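Local coordinates for protein 3-isopropylmalate dehydratase small subunit (Campylobacter jejuni, PDB 3Q3W) that catalyses, as the small subunit of isopropylmalate isomerase, the interconversion of 2-isopropylmalate and 3-isopropylmalate by way of 2-isopropylmaleate, at residues I13-E18 against F63-K68; D23-I28 against S86-A91; P29-L34 against L45-R50; S78-G83 against L126-V131. One frame throughout, in Å; residues are numbered along the deposited sequence. Where two conformers were deposited one is given.

Contact 1 (I13-E18 against F63-K68); sequences IACPLE and FNLNKK
The backbone oxygen P16 O takes a hydrogen bond from N64 ND2 at 3.0 Å. The bond is nearly straight, with an N-H...O angle of 174°. P16 O lies in the amide plane of N64, while the nitrogen is tilted some 20° from the carbonyl plane of P16. The N64 and P16 side chains cross at about a right angle, and P16 CG rests 4.0 Å from N64 ND2.

C15 sits beside this bond. Its SG is anti to the backbone N (chi1 -177°) and beside the carbonyl carbon. There it reaches N64 CB at 3.5 Å. L65 adds a methyl, with CD2 3.7 Å from C15 CB and about as near to C15 SG.

Residues from I13 on lie at the end of strand 9-17, in the interior of the mixed sheet. C15 bonds through its backbone to I75 and V77 of the parallel strand 73-78. Residues 64-66 form a 3-10 turn in the loop before that strand, with N66 N bonded to F63 O. The turn therefore packs on the sheet with the side chains of its first two residues, N64 and L65.

L17 meets the residue just before the turn. Its CD2 approaches the F63 ring obliquely, 3.7 Å from F63 CE1. L17 CD1 and L65 CD1 are a looser apolar pair at 4.4 Å.

Contact 2 (D23-I28 against S86-A91); sequences DTDQII and SSREHA
A short helix, 24-27, packs here against the S86-A91 segment, which leads into helix 90-98. The main link is a salt bridge. R88 comes end-on and places both NH1 and NH2 on one oxygen, D25 OD1. The distances are 3.0 Å from R88 NH1 and 3.2 Å from R88 NH2. D25 OD1 lies at the edge of the guanidinium, in its plane. The two nitrogens meet this oxygen from above the carboxylate plane, so the two flat groups stand at 76° to each other. R88 NH1 also makes a weak bond to I28 O at 2.8 Å.

T24 OG1 lies 3.9 Å above the guanidinium plane, over its centre. This position, between the T24 backbone N and carbonyl carbon (chi1 48°), leaves T24 CG2 near S86 O. A water joins T24 OG1 to S86 O and donates to the latter over 2.6 Å.

Apolar packing comes from I27 and I28. I27 CG2 touches A91 CB at 3.7 Å, and I28 CG2 lies as near to A91 CA. At the start of the short helix, D23 and Q26 form a capping box, with Q26 N bonded to D23 OD1.

A Ser-Ser-Arg loop running into a helix is characteristic of the aconitase-type swivel domain. In relatives this loop faces the active site shared with the larger part of the enzyme, and it probably does so here.

Contact 3 (P29-L34 against L45-R50); sequences PKQFLL and LFHDLR
P29 and H47 are the closest backbone positions, with CA atoms 7.0 Å apart; P29 precedes the 3-10 turn 30-32, and H47 begins helix 47-50. Side chains make the contact, with no hydrogen bond across it.

The P29 ring crosses the H47 side chain at about a right angle. Its CG lies 3.7 Å from H47 CB. The same P29 CG is 3.9 Å from D48 OD1, on the carboxylate that runs past it in the opposite direction.

H47 CG is anti to the backbone N (chi1 176°), which carries the imidazole out to F32. F32 CE2 comes over one face of the imidazole, 3.7 Å from H47 CD2. The rings are oblique, with planes at 53°. Q31 NE2 also lies over a face of the imidazole, 4.2 Å from H47 CE1.

H47 ND1 donates to D48 OD1 at 2.7 Å, on its anti side and 32° out of the carboxylate plane. The bond probably helps to fix the imidazole. F32 also stacks on H44, and H47 meets Y51, extending the aromatic cluster.

This is surface packing of a proline-led 3-10 turn on the first turn of a short helix, in the connection between strands 9-17 and 73-78.

Contact 4 (S78-G83 against L126-V131); sequences SFENFG and LAKDEV
Two charged interactions meet at one nitrogen, K128 NZ. Both hold for the conformer given and may not persist in the second one deposited. K128 NZ forms a salt bridge with E80 OE1 at 2.8 Å, using the syn lone pair of that oxygen. The E80 chain is bent at its second torsion (chi2 -97°), which turns the carboxylate to the lysine. The other interaction is cation-pi. K128 NZ stands over one face of the F79 ring, 4.4 Å from its centroid and 24° off the ring normal. K128 NZ thus meets a carboxylate and an aromatic face from directions about at right angles.

Apolar packing involves V131. Its CG1 lies at the edge of the F79 ring, 4.2 Å from F79 CD1. V131 CG1, anti to its backbone N (chi1 177°), also comes within 3.2 Å of S78 O. The approach is tight. S78 O is buried by this contact and has no polar partner in the model.

The loop leaving strand 73-78 is held to the first turn of helix 128-140. F79 also touches L132 of that helix and E18 beyond strand 9-17. L126 packs on I104 of strand 102-105 and F162 of strand 160-163.

Overall arrangement
Contacts 1 and 2 are buried, contact 4 is partly buried and contact 3 is on the surface. Contacts 1 and 4 both involve the central sheet, on strand 9-17 and just past strand 73-78, and they touch through L17 O and S78 OG. Contacts 2 and 3 lie close together, with centres about 9 Å apart. They are joined by I27 O with F46 N and by H90 NE2 with L34 O. Contact 3 is nested in the chain loops closed by contacts 1 and 2. Salt bridges occur in contacts 2 and 4, a single side-chain amide hydrogen bond to a backbone carbonyl in contact 1, and rings without any cross-contact hydrogen bond in contact 3.

Contact 1 (I13-E18 against F63-K68)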
loop_
_atom_site.group_PDB
_atom_site.type_symbol
_atom_site.label_atom_id
_atom_site.label_comp_id
_atom_site.label_asym_id
_atom_site.label_seq_id
_atom_site.Cartn_x
_atom_site.Cartn_y
_atom_site.Cartn_z
ATOM N N ILE A 13 5.590 3.597 9.513
ATOM C CA ILE A 13 6.613 3.951 8.578
ATOM C C ILE A 13 6.042 3.940 7.165
ATOM O O ILE A 13 5.441 2.941 6.727
ATOM C CB ILE A 13 7.791 2.943 8.704
ATOM C CG1 ILE A 13 8.326 2.900 10.139
ATOM C CG2 ILE A 13 8.881 3.215 7.645
ATOM C CD1 ILE A 13 9.046 4.097 10.606
ATOM N N ALA A 14 6.178 5.062 6.465
ATOM C CA ALA A 14 5.752 5.164 5.077
ATOM C C ALA A 14 6.957 5.134 4.135
ATOM O O ALA A 14 8.034 5.649 4.490
ATOM C CB ALA A 14 4.963 6.384 4.870
ATOM N N CYS A 15 6.752 4.537 2.954
ATOM C CA CYS A 15 7.806 4.286 1.976
ATOM C C CYS A 15 7.346 4.782 0.623
ATOM O O CYS A 15 6.315 4.327 0.120
ATOM C CB CYS A 15 8.136 2.794 1.849
ATOM S SG CYS A 15 9.492 2.515 0.698
ATOM N N PRO A 16 8.115 5.691 0.016
ATOM C CA PRO A 16 7.705 6.196 -1.274
ATOM C C PRO A 16 8.187 5.312 -2.405
ATOM O O PRO A 16 9.349 4.890 -2.403
ATOM C CB PRO A 16 8.379 7.567 -1.328
ATOM C CG PRO A 16 9.612 7.403 -0.528
ATOM C CD PRO A 16 9.353 6.336 0.493
ATOM N N LEU A 17 7.307 5.017 -3.339
ATOM C CA LEU A 17 7.666 4.234 -4.524
ATOM C C LEU A 17 7.298 5.057 -5.775
ATOM O O LEU A 17 6.158 5.052 -6.246
ATOM C CB LEU A 17 6.960 2.868 -4.535
ATOM C CG LEU A 17 7.242 1.973 -3.329
ATOM C CD1 LEU A 17 6.319 0.675 -3.383
ATOM C CD2 LEU A 17 8.659 1.547 -3.237
ATOM N N GLU A 18 8.308 5.723 -6.324
ATOM C CA GLU A 18 8.117 6.729 -7.364
ATOM C C GLU A 18 8.002 6.055 -8.722
ATOM O O GLU A 18 8.849 6.228 -9.617
ATOM C CB GLU A 18 9.283 7.710 -7.318
ATOM C CG GLU A 18 9.300 8.546 -6.040
ATOM C CD GLU A 18 10.438 9.578 -6.042
ATOM O OE1 GLU A 18 10.317 10.631 -6.723
ATOM O OE2 GLU A 18 11.446 9.317 -5.374
ATOM N N PHE A 63 15.717 -0.531 -4.389
ATOM C CA PHE A 63 14.303 -0.551 -4.085
ATOM C C PHE A 63 14.106 -0.044 -2.657
ATOM O O PHE A 63 14.656 -0.589 -1.685
ATOM C CB PHE A 63 13.763 -1.984 -4.249
ATOM C CG PHE A 63 12.298 -2.078 -4.182
ATOM C CD1 PHE A 63 11.497 -1.287 -4.992
ATOM C CD2 PHE A 63 11.682 -2.971 -3.302
ATOM C CE1 PHE A 63 10.133 -1.400 -4.921
ATOM C CE2 PHE A 63 10.308 -3.076 -3.261
ATOM C CZ PHE A 63 9.553 -2.281 -4.025
ATOM N N ASN A 64 13.338 1.004 -2.515
ATOM C CA ASN A 64 13.251 1.669 -1.216
ATOM C C ASN A 64 12.824 0.761 -0.051
ATOM O O ASN A 64 13.359 0.895 1.069
ATOM C CB ASN A 64 12.335 2.897 -1.304
ATOM C CG ASN A 64 13.064 4.159 -1.785
ATOM O OD1 ASN A 64 14.279 4.259 -1.670
ATOM N ND2 ASN A 64 12.303 5.124 -2.315
ATOM N N LEU A 65 11.902 -0.173 -0.293
ATOM C CA LEU A 65 11.430 -1.054 0.794
ATOM C C LEU A 65 12.498 -1.920 1.372
ATOM O O LEU A 65 12.310 -2.440 2.460
ATOM C CB LEU A 65 10.242 -1.960 0.393
ATOM C CG LEU A 65 8.871 -1.324 0.325
ATOM C CD1 LEU A 65 7.834 -2.251 -0.404
ATOM C CD2 LEU A 65 8.349 -0.849 1.686
ATOM N N ASN A 66 13.625 -2.063 0.677
ATOM C CA ASN A 66 14.758 -2.834 1.159
ATOM C C ASN A 66 15.720 -2.063 2.099
ATOM O O ASN A 66 16.549 -2.666 2.809
ATOM C CB ASN A 66 15.544 -3.438 -0.044
ATOM C CG ASN A 66 14.798 -4.609 -0.722
ATOM O OD1 ASN A 66 13.959 -5.248 -0.107
ATOM N ND2 ASN A 66 15.048 -4.827 -2.003
ATOM N N LYS A 67 15.631 -0.730 2.100
ATOM C CA LYS A 67 16.548 0.111 2.876
ATOM C C LYS A 67 16.225 0.156 4.378
ATOM O O LYS A 67 15.040 0.128 4.811
ATOM C CB LYS A 67 16.590 1.528 2.255
ATOM C CG LYS A 67 17.078 1.574 0.827
ATOM C CD LYS A 67 17.181 2.976 0.298
ATOM C CE LYS A 67 17.541 3.024 -1.206
ATOM N NZ LYS A 67 18.989 2.808 -1.468
ATOM N N LYS A 68 17.253 0.276 5.205
ATOM C CA LYS A 68 17.009 0.343 6.644
ATOM C C LYS A 68 16.034 1.437 7.007
ATOM O O LYS A 68 15.223 1.231 7.911
ATOM C CB LYS A 68 18.296 0.511 7.463
ATOM C CG LYS A 68 19.103 -0.799 7.542
ATOM C CD LYS A 68 19.830 -0.987 8.832
ATOM C CE LYS A 68 20.994 -2.024 8.711
ATOM N NZ LYS A 68 20.523 -3.217 9.417
#

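Contact 2 (D23-I28 against S86-A91)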
loop_
_atom_site.group_PDB
_atom_site.type_symbol
_atom_site.label_atom_id
_atom_site.label_comp_id
_atom_site.label_asym_id
_atom_site.label_seq_id
_atom_site.Cartn_x
_atom_site.Cartn_y
_atom_site.Cartn_z
ATOM N N ASP A 23 1.721 -2.183 -11.647
ATOM C CA ASP A 23 0.758 -3.164 -12.058
ATOM C C ASP A 23 0.780 -4.454 -11.208
ATOM O O ASP A 23 1.678 -4.684 -10.398
ATOM C CB ASP A 23 0.907 -3.425 -13.565
ATOM C CG ASP A 23 2.191 -4.111 -13.922
ATOM O OD1 ASP A 23 2.620 -4.988 -13.154
ATOM O OD2 ASP A 23 2.765 -3.816 -15.005
ATOM N N THR A 24 -0.228 -5.286 -11.429
ATOM C CA THR A 24 -0.512 -6.414 -10.590
ATOM C C THR A 24 0.651 -7.391 -10.672
ATOM O O THR A 24 0.973 -8.030 -9.681
ATOM C CB THR A 24 -1.922 -7.049 -10.927
ATOM O OG1 THR A 24 -2.053 -7.228 -12.344
ATOM C CG2 THR A 24 -3.055 -6.153 -10.456
ATOM N N ASP A 25 1.325 -7.464 -11.815
ATOM C CA ASP A 25 2.536 -8.289 -11.929
ATOM C C ASP A 25 3.757 -7.772 -11.180
ATOM O O ASP A 25 4.619 -8.556 -10.766
ATOM C CB ASP A 25 2.980 -8.463 -13.374
ATOM C CG ASP A 25 2.037 -9.292 -14.171
ATOM O OD1 ASP A 25 1.908 -10.511 -13.874
ATOM O OD2 ASP A 25 1.445 -8.717 -15.113
ATOM N N GLN A 26 3.872 -6.464 -11.057
ATOM C CA GLN A 26 4.902 -5.890 -10.216
ATOM C C GLN A 26 4.582 -6.164 -8.770
ATOM O O GLN A 26 5.474 -6.436 -7.999
ATOM C CB GLN A 26 5.046 -4.401 -10.476
ATOM C CG GLN A 26 5.445 -4.092 -11.903
ATOM C CD GLN A 26 5.708 -2.620 -12.080
ATOM O OE1 GLN A 26 4.876 -1.868 -12.550
ATOM N NE2 GLN A 26 6.849 -2.205 -11.658
ATOM N N ILE A 27 3.322 -6.054 -8.398
ATOM C CA ILE A 27 2.908 -6.328 -7.014
ATOM C C ILE A 27 3.195 -7.802 -6.647
ATOM O O ILE A 27 3.785 -8.083 -5.626
ATOM C CB ILE A 27 1.420 -5.950 -6.747
ATOM C CG1 ILE A 27 1.214 -4.437 -6.927
ATOM C CG2 ILE A 27 1.011 -6.281 -5.278
ATOM C CD1 ILE A 27 -0.248 -3.993 -7.058
ATOM N N ILE A 28 2.799 -8.734 -7.515
ATOM C CA ILE A 28 3.043 -10.145 -7.259
ATOM C C ILE A 28 2.935 -10.897 -8.563
ATOM O O ILE A 28 1.861 -10.920 -9.186
ATOM C CB ILE A 28 2.060 -10.759 -6.170
ATOM C CG1 ILE A 28 2.354 -12.252 -5.957
ATOM C CG2 ILE A 28 0.581 -10.425 -6.475
ATOM C CD1 ILE A 28 1.861 -12.833 -4.609
ATOM N N SER A 86 -5.997 -6.511 -14.569
ATOM C CA SER A 86 -7.208 -7.256 -14.285
ATOM C C SER A 86 -7.224 -7.788 -12.848
ATOM O O SER A 86 -6.199 -7.770 -12.158
ATOM C CB SER A 86 -7.401 -8.393 -15.298
ATOM O OG SER A 86 -6.212 -9.108 -15.454
ATOM N N SER A 87 -8.406 -8.236 -12.406
ATOM C CA SER A 87 -8.572 -8.753 -11.052
ATOM C C SER A 87 -7.388 -9.655 -10.706
ATOM O O SER A 87 -7.012 -10.511 -11.495
ATOM C CB SER A 87 -9.885 -9.514 -10.915
ATOM O OG SER A 87 -10.208 -9.691 -9.535
ATOM N N ARG A 88 -6.767 -9.390 -9.563
ATOM C CA ARG A 88 -5.753 -10.259 -8.984
ATOM C C ARG A 88 -5.911 -10.096 -7.494
ATOM O O ARG A 88 -5.355 -9.171 -6.882
ATOM C CB ARG A 88 -4.339 -9.859 -9.429
ATOM C CG ARG A 88 -3.328 -10.910 -9.074
ATOM C CD ARG A 88 -2.034 -10.746 -9.742
ATOM N NE ARG A 88 -2.077 -11.025 -11.182
ATOM C CZ ARG A 88 -1.005 -10.985 -11.959
ATOM N NH1 ARG A 88 0.216 -10.687 -11.431
ATOM N NH2 ARG A 88 -1.136 -11.230 -13.261
ATOM N N GLU A 89 -6.687 -10.977 -6.894
ATOM C CA GLU A 89 -6.915 -10.923 -5.451
ATOM C C GLU A 89 -5.613 -11.009 -4.658
ATOM O O GLU A 89 -5.478 -10.380 -3.626
ATOM C CB GLU A 89 -7.886 -12.010 -4.998
ATOM C CG GLU A 89 -7.347 -13.443 -5.134
ATOM C CD GLU A 89 -8.448 -14.472 -5.460
ATOM O OE1 GLU A 89 -8.160 -15.407 -6.220
ATOM O OE2 GLU A 89 -9.590 -14.320 -4.969
ATOM N N HIS A 90 -4.645 -11.759 -5.174
ATOM C CA HIS A 90 -3.331 -11.880 -4.545
ATOM C C HIS A 90 -2.549 -10.549 -4.383
ATOM O O HIS A 90 -1.677 -10.479 -3.511
ATOM C CB HIS A 90 -2.446 -12.840 -5.330
ATOM C CG HIS A 90 -2.886 -14.267 -5.258
ATOM N ND1 HIS A 90 -3.923 -14.753 -6.015
ATOM C CD2 HIS A 90 -2.399 -15.322 -4.567
ATOM C CE1 HIS A 90 -4.080 -16.038 -5.770
ATOM N NE2 HIS A 90 -3.149 -16.415 -4.919
ATOM N N ALA A 91 -2.824 -9.542 -5.213
ATOM C CA ALA A 91 -2.093 -8.291 -5.121
ATOM C C ALA A 91 -2.396 -7.627 -3.788
ATOM O O ALA A 91 -1.493 -7.418 -2.994
ATOM C CB ALA A 91 -2.388 -7.353 -6.350
HETATM O O HOH W 1 -3.886 -8.750 -12.923
#

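Contact 3 (P29-L34 against L45-R50)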
loop_
_atom_site.group_PDB
_atom_site.type_symbol
_atom_site.label_atom_id
_atom_site.label_comp_id
_atom_site.label_asym_id
_atom_site.label_seq_id
_atom_site.Cartn_x
_atom_site.Cartn_y
_atom_site.Cartn_z
ATOM N N PRO A 29 4.044 -11.503 -8.969
ATOM C CA PRO A 29 4.116 -12.166 -10.239
ATOM C C PRO A 29 3.278 -13.465 -10.279
ATOM O O PRO A 29 2.910 -14.011 -9.234
ATOM C CB PRO A 29 5.608 -12.470 -10.375
ATOM C CG PRO A 29 6.270 -11.560 -9.494
ATOM C CD PRO A 29 5.379 -11.339 -8.368
ATOM N N LYS A 30 3.019 -13.925 -11.490
ATOM C CA LYS A 30 2.073 -15.000 -11.768
ATOM C C LYS A 30 2.498 -16.352 -11.208
ATOM O O LYS A 30 1.643 -17.162 -10.913
ATOM C CB LYS A 30 1.845 -15.164 -13.269
ATOM C CG LYS A 30 1.185 -13.985 -13.969
ATOM C CD LYS A 30 1.257 -14.231 -15.488
ATOM C CE LYS A 30 0.364 -13.294 -16.323
ATOM N NZ LYS A 30 -1.042 -13.263 -15.851
ATOM N N GLN A 31 3.797 -16.604 -11.096
ATOM C CA GLN A 31 4.305 -17.855 -10.509
ATOM C C GLN A 31 3.950 -18.123 -9.008
ATOM O O GLN A 31 4.038 -19.254 -8.536
ATOM C CB GLN A 31 5.833 -17.996 -10.716
ATOM C CG GLN A 31 6.726 -16.998 -10.026
ATOM C CD GLN A 31 7.083 -15.791 -10.884
ATOM O OE1 GLN A 31 6.278 -15.356 -11.683
ATOM N NE2 GLN A 31 8.278 -15.226 -10.692
ATOM N N PHE A 32 3.473 -17.109 -8.311
ATOM C CA PHE A 32 3.122 -17.236 -6.879
ATOM C C PHE A 32 1.632 -17.229 -6.579
ATOM O O PHE A 32 1.238 -17.079 -5.420
ATOM C CB PHE A 32 3.739 -16.064 -6.126
ATOM C CG PHE A 32 5.237 -15.978 -6.288
ATOM C CD1 PHE A 32 6.047 -17.000 -5.873
ATOM C CD2 PHE A 32 5.820 -14.899 -6.905
ATOM C CE1 PHE A 32 7.458 -16.921 -6.044
ATOM C CE2 PHE A 32 7.206 -14.826 -7.076
ATOM C CZ PHE A 32 8.008 -15.821 -6.664
ATOM N N LEU A 33 0.788 -17.279 -7.586
ATOM C CA LEU A 33 -0.646 -17.058 -7.378
ATOM C C LEU A 33 -1.380 -18.336 -7.001
ATOM O O LEU A 33 -2.386 -18.755 -7.600
ATOM C CB LEU A 33 -1.269 -16.380 -8.590
ATOM C CG LEU A 33 -0.608 -15.122 -9.120
ATOM C CD1 LEU A 33 -1.455 -14.639 -10.308
ATOM C CD2 LEU A 33 -0.509 -14.064 -7.978
ATOM N N LEU A 34 -0.839 -18.954 -5.970
ATOM C CA LEU A 34 -1.351 -20.193 -5.453
ATOM C C LEU A 34 -2.756 -19.959 -4.895
ATOM O O LEU A 34 -3.040 -18.920 -4.268
ATOM C CB LEU A 34 -0.390 -20.754 -4.418
ATOM C CG LEU A 34 0.910 -21.356 -4.970
ATOM C CD1 LEU A 34 1.847 -21.631 -3.850
ATOM C CD2 LEU A 34 0.632 -22.632 -5.694
ATOM N N LEU A 45 5.985 -9.949 -2.444
ATOM C CA LEU A 45 5.571 -8.648 -2.813
ATOM C C LEU A 45 6.702 -7.944 -3.532
ATOM O O LEU A 45 7.831 -7.936 -3.054
ATOM C CB LEU A 45 5.189 -7.855 -1.555
ATOM C CG LEU A 45 4.806 -6.413 -1.788
ATOM C CD1 LEU A 45 3.456 -6.303 -2.498
ATOM C CD2 LEU A 45 4.791 -5.703 -0.418
ATOM N N PHE A 46 6.346 -7.261 -4.608
ATOM C CA PHE A 46 7.269 -6.479 -5.420
ATOM C C PHE A 46 8.489 -7.255 -5.904
ATOM O O PHE A 46 9.555 -6.692 -6.148
ATOM C CB PHE A 46 7.655 -5.161 -4.699
ATOM C CG PHE A 46 6.526 -4.203 -4.566
ATOM C CD1 PHE A 46 5.829 -3.787 -5.677
ATOM C CD2 PHE A 46 6.184 -3.671 -3.333
ATOM C CE1 PHE A 46 4.748 -2.862 -5.565
ATOM C CE2 PHE A 46 5.131 -2.773 -3.219
ATOM C CZ PHE A 46 4.432 -2.350 -4.355
ATOM N N HIS A 47 8.292 -8.539 -6.130
ATOM C CA HIS A 47 9.385 -9.467 -6.428
ATOM C C HIS A 47 10.418 -8.969 -7.436
ATOM O O HIS A 47 11.621 -9.029 -7.172
ATOM C CB HIS A 47 8.777 -10.771 -6.942
ATOM C CG HIS A 47 9.775 -11.779 -7.367
ATOM N ND1 HIS A 47 10.326 -11.799 -8.630
ATOM C CD2 HIS A 47 10.330 -12.814 -6.696
ATOM C CE1 HIS A 47 11.140 -12.835 -8.733
ATOM N NE2 HIS A 47 11.154 -13.471 -7.580
ATOM N N ASP A 48 9.944 -8.494 -8.585
ATOM C CA ASP A 48 10.822 -8.149 -9.699
ATOM C C ASP A 48 11.568 -6.847 -9.448
ATOM O O ASP A 48 12.692 -6.653 -9.934
ATOM C CB ASP A 48 10.023 -8.039 -10.983
ATOM C CG ASP A 48 9.274 -9.331 -11.315
ATOM O OD1 ASP A 48 9.710 -10.434 -10.898
ATOM O OD2 ASP A 48 8.236 -9.222 -11.975
ATOM N N LEU A 49 10.964 -5.975 -8.649
ATOM C CA LEU A 49 11.676 -4.773 -8.151
ATOM C C LEU A 49 12.587 -5.048 -6.917
ATOM O O LEU A 49 13.557 -4.291 -6.639
ATOM C CB LEU A 49 10.629 -3.710 -7.789
ATOM C CG LEU A 49 9.654 -3.355 -8.922
ATOM C CD1 LEU A 49 8.383 -2.675 -8.365
ATOM C CD2 LEU A 49 10.320 -2.470 -9.958
ATOM N N ARG A 50 12.287 -6.108 -6.162
ATOM C CA ARG A 50 12.827 -6.286 -4.800
ATOM C C ARG A 50 14.034 -7.171 -4.717
ATOM O O ARG A 50 14.886 -6.946 -3.901
ATOM C CB ARG A 50 11.711 -6.747 -3.864
ATOM C CG ARG A 50 12.032 -7.248 -2.448
ATOM C CD ARG A 50 10.718 -7.719 -1.857
ATOM N NE ARG A 50 10.841 -8.193 -0.494
ATOM C CZ ARG A 50 9.845 -8.715 0.221
ATOM N NH1 ARG A 50 8.626 -8.837 -0.319
ATOM N NH2 ARG A 50 10.060 -9.097 1.478
#

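Contact 4 (S78-G83 against L126-V131)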
loop_
_atom_site.group_PDB
_atom_site.type_symbol
_atom_site.label_atom_id
_atom_site.label_comp_id
_atom_site.label_asym_id
_atom_site.label_seq_id
_atom_site.Cartn_x
_atom_site.Cartn_y
_atom_site.Cartn_z
ATOM N N SER A 78 2.747 6.151 -3.611
ATOM C CA SER A 78 3.069 5.916 -5.015
ATOM C C SER A 78 2.404 6.912 -5.955
ATOM O O SER A 78 1.747 7.846 -5.534
ATOM C CB SER A 78 2.659 4.515 -5.406
ATOM O OG SER A 78 3.444 4.041 -6.488
ATOM N N PHE A 79 2.613 6.719 -7.246
ATOM C CA PHE A 79 2.089 7.640 -8.212
ATOM C C PHE A 79 0.838 7.014 -8.801
ATOM O O PHE A 79 0.276 6.077 -8.213
ATOM C CB PHE A 79 3.142 7.957 -9.267
ATOM C CG PHE A 79 4.355 8.718 -8.748
ATOM C CD1 PHE A 79 4.286 9.527 -7.628
ATOM C CD2 PHE A 79 5.551 8.675 -9.471
ATOM C CE1 PHE A 79 5.387 10.238 -7.227
ATOM C CE2 PHE A 79 6.655 9.395 -9.081
ATOM C CZ PHE A 79 6.574 10.172 -7.956
ATOM N N GLU A 80 0.372 7.553 -9.928
ATOM C CA GLU A 80 -0.969 7.271 -10.416
ATOM C C GLU A 80 -1.167 5.868 -10.919
ATOM O O GLU A 80 -0.227 5.199 -11.312
ATOM C CB GLU A 80 -1.392 8.253 -11.524
ATOM C CG GLU A 80 -0.370 8.473 -12.670
ATOM C CD GLU A 80 0.501 9.733 -12.467
ATOM O OE1 GLU A 80 1.161 9.854 -11.404
ATOM O OE2 GLU A 80 0.516 10.593 -13.369
ATOM N N ASN A 81 -2.444 5.475 -10.934
ATOM C CA ASN A 81 -2.902 4.209 -11.472
ATOM C C ASN A 81 -2.219 3.040 -10.785
ATOM O O ASN A 81 -1.814 2.063 -11.417
ATOM C CB ASN A 81 -2.765 4.165 -13.011
ATOM C CG ASN A 81 -3.532 3.013 -13.645
ATOM O OD1 ASN A 81 -4.584 2.597 -13.147
ATOM N ND2 ASN A 81 -2.995 2.468 -14.728
ATOM N N PHE A 82 -2.131 3.134 -9.473
ATOM C CA PHE A 82 -1.569 2.062 -8.702
ATOM C C PHE A 82 -2.492 0.856 -8.750
ATOM O O PHE A 82 -3.685 0.972 -8.515
ATOM C CB PHE A 82 -1.380 2.462 -7.257
ATOM C CG PHE A 82 -0.621 1.438 -6.437
ATOM C CD1 PHE A 82 0.737 1.552 -6.237
ATOM C CD2 PHE A 82 -1.285 0.359 -5.859
ATOM C CE1 PHE A 82 1.422 0.618 -5.474
ATOM C CE2 PHE A 82 -0.607 -0.569 -5.105
ATOM C CZ PHE A 82 0.745 -0.468 -4.923
ATOM N N GLY A 83 -1.930 -0.304 -9.037
ATOM C CA GLY A 83 -2.753 -1.522 -9.050
ATOM C C GLY A 83 -3.338 -1.838 -10.395
ATOM O O GLY A 83 -4.180 -2.710 -10.494
ATOM N N LEU A 126 -5.107 11.086 -3.002
ATOM C CA LEU A 126 -4.763 12.493 -2.795
ATOM C C LEU A 126 -4.540 13.198 -4.129
ATOM O O LEU A 126 -4.252 12.556 -5.131
ATOM C CB LEU A 126 -3.516 12.619 -1.919
ATOM C CG LEU A 126 -3.716 12.143 -0.473
ATOM C CD1 LEU A 126 -2.540 12.554 0.420
ATOM C CD2 LEU A 126 -5.060 12.691 0.078
ATOM N N ALA A 127 -4.698 14.514 -4.172
ATOM C CA ALA A 127 -4.326 15.237 -5.384
ATOM C C ALA A 127 -2.827 15.017 -5.650
ATOM O O ALA A 127 -2.035 14.896 -4.715
ATOM C CB ALA A 127 -4.663 16.728 -5.274
ATOM N N LYS A 128 -2.461 14.945 -6.928
ATOM C CA LYS A 128 -1.090 14.632 -7.321
ATOM C C LYS A 128 -0.091 15.587 -6.678
ATOM O O LYS A 128 0.979 15.163 -6.243
ATOM C CB LYS A 128 -0.972 14.590 -8.854
ATOM C CG LYS A 128 0.358 15.064 -9.427
ATOM C CD LYS A 128 1.025 14.039 -10.318
ATOM C CE LYS A 128 1.830 13.058 -9.496
ATOM N NZ LYS A 128 2.529 12.068 -10.369
ATOM N N ASP A 129 -0.450 16.867 -6.595
ATOM C CA ASP A 129 0.397 17.844 -5.897
ATOM C C ASP A 129 0.652 17.425 -4.461
ATOM O O ASP A 129 1.761 17.581 -3.959
ATOM C CB ASP A 129 -0.191 19.272 -5.943
ATOM C CG ASP A 129 -1.360 19.491 -4.977
ATOM O OD1 ASP A 129 -1.231 20.354 -4.075
ATOM O OD2 ASP A 129 -2.424 18.832 -5.138
ATOM N N GLU A 130 -0.358 16.878 -3.800
ATOM C CA GLU A 130 -0.215 16.496 -2.407
ATOM C C GLU A 130 0.685 15.243 -2.329
ATOM O O GLU A 130 1.549 15.173 -1.465
ATOM C CB GLU A 130 -1.575 16.236 -1.757
ATOM C CG GLU A 130 -2.521 17.502 -1.528
ATOM C CD GLU A 130 -3.952 17.106 -1.038
ATOM O OE1 GLU A 130 -4.366 15.953 -1.301
ATOM O OE2 GLU A 130 -4.654 17.935 -0.396
ATOM N N VAL A 131 0.509 14.295 -3.250
ATOM C CA VAL A 131 1.372 13.099 -3.319
ATOM C C VAL A 131 2.850 13.499 -3.533
ATOM O O VAL A 131 3.741 12.954 -2.904
ATOM C CB VAL A 131 0.936 12.117 -4.447
ATOM C CG1 VAL A 131 1.891 10.930 -4.524
ATOM C CG2 VAL A 131 -0.514 11.628 -4.253
#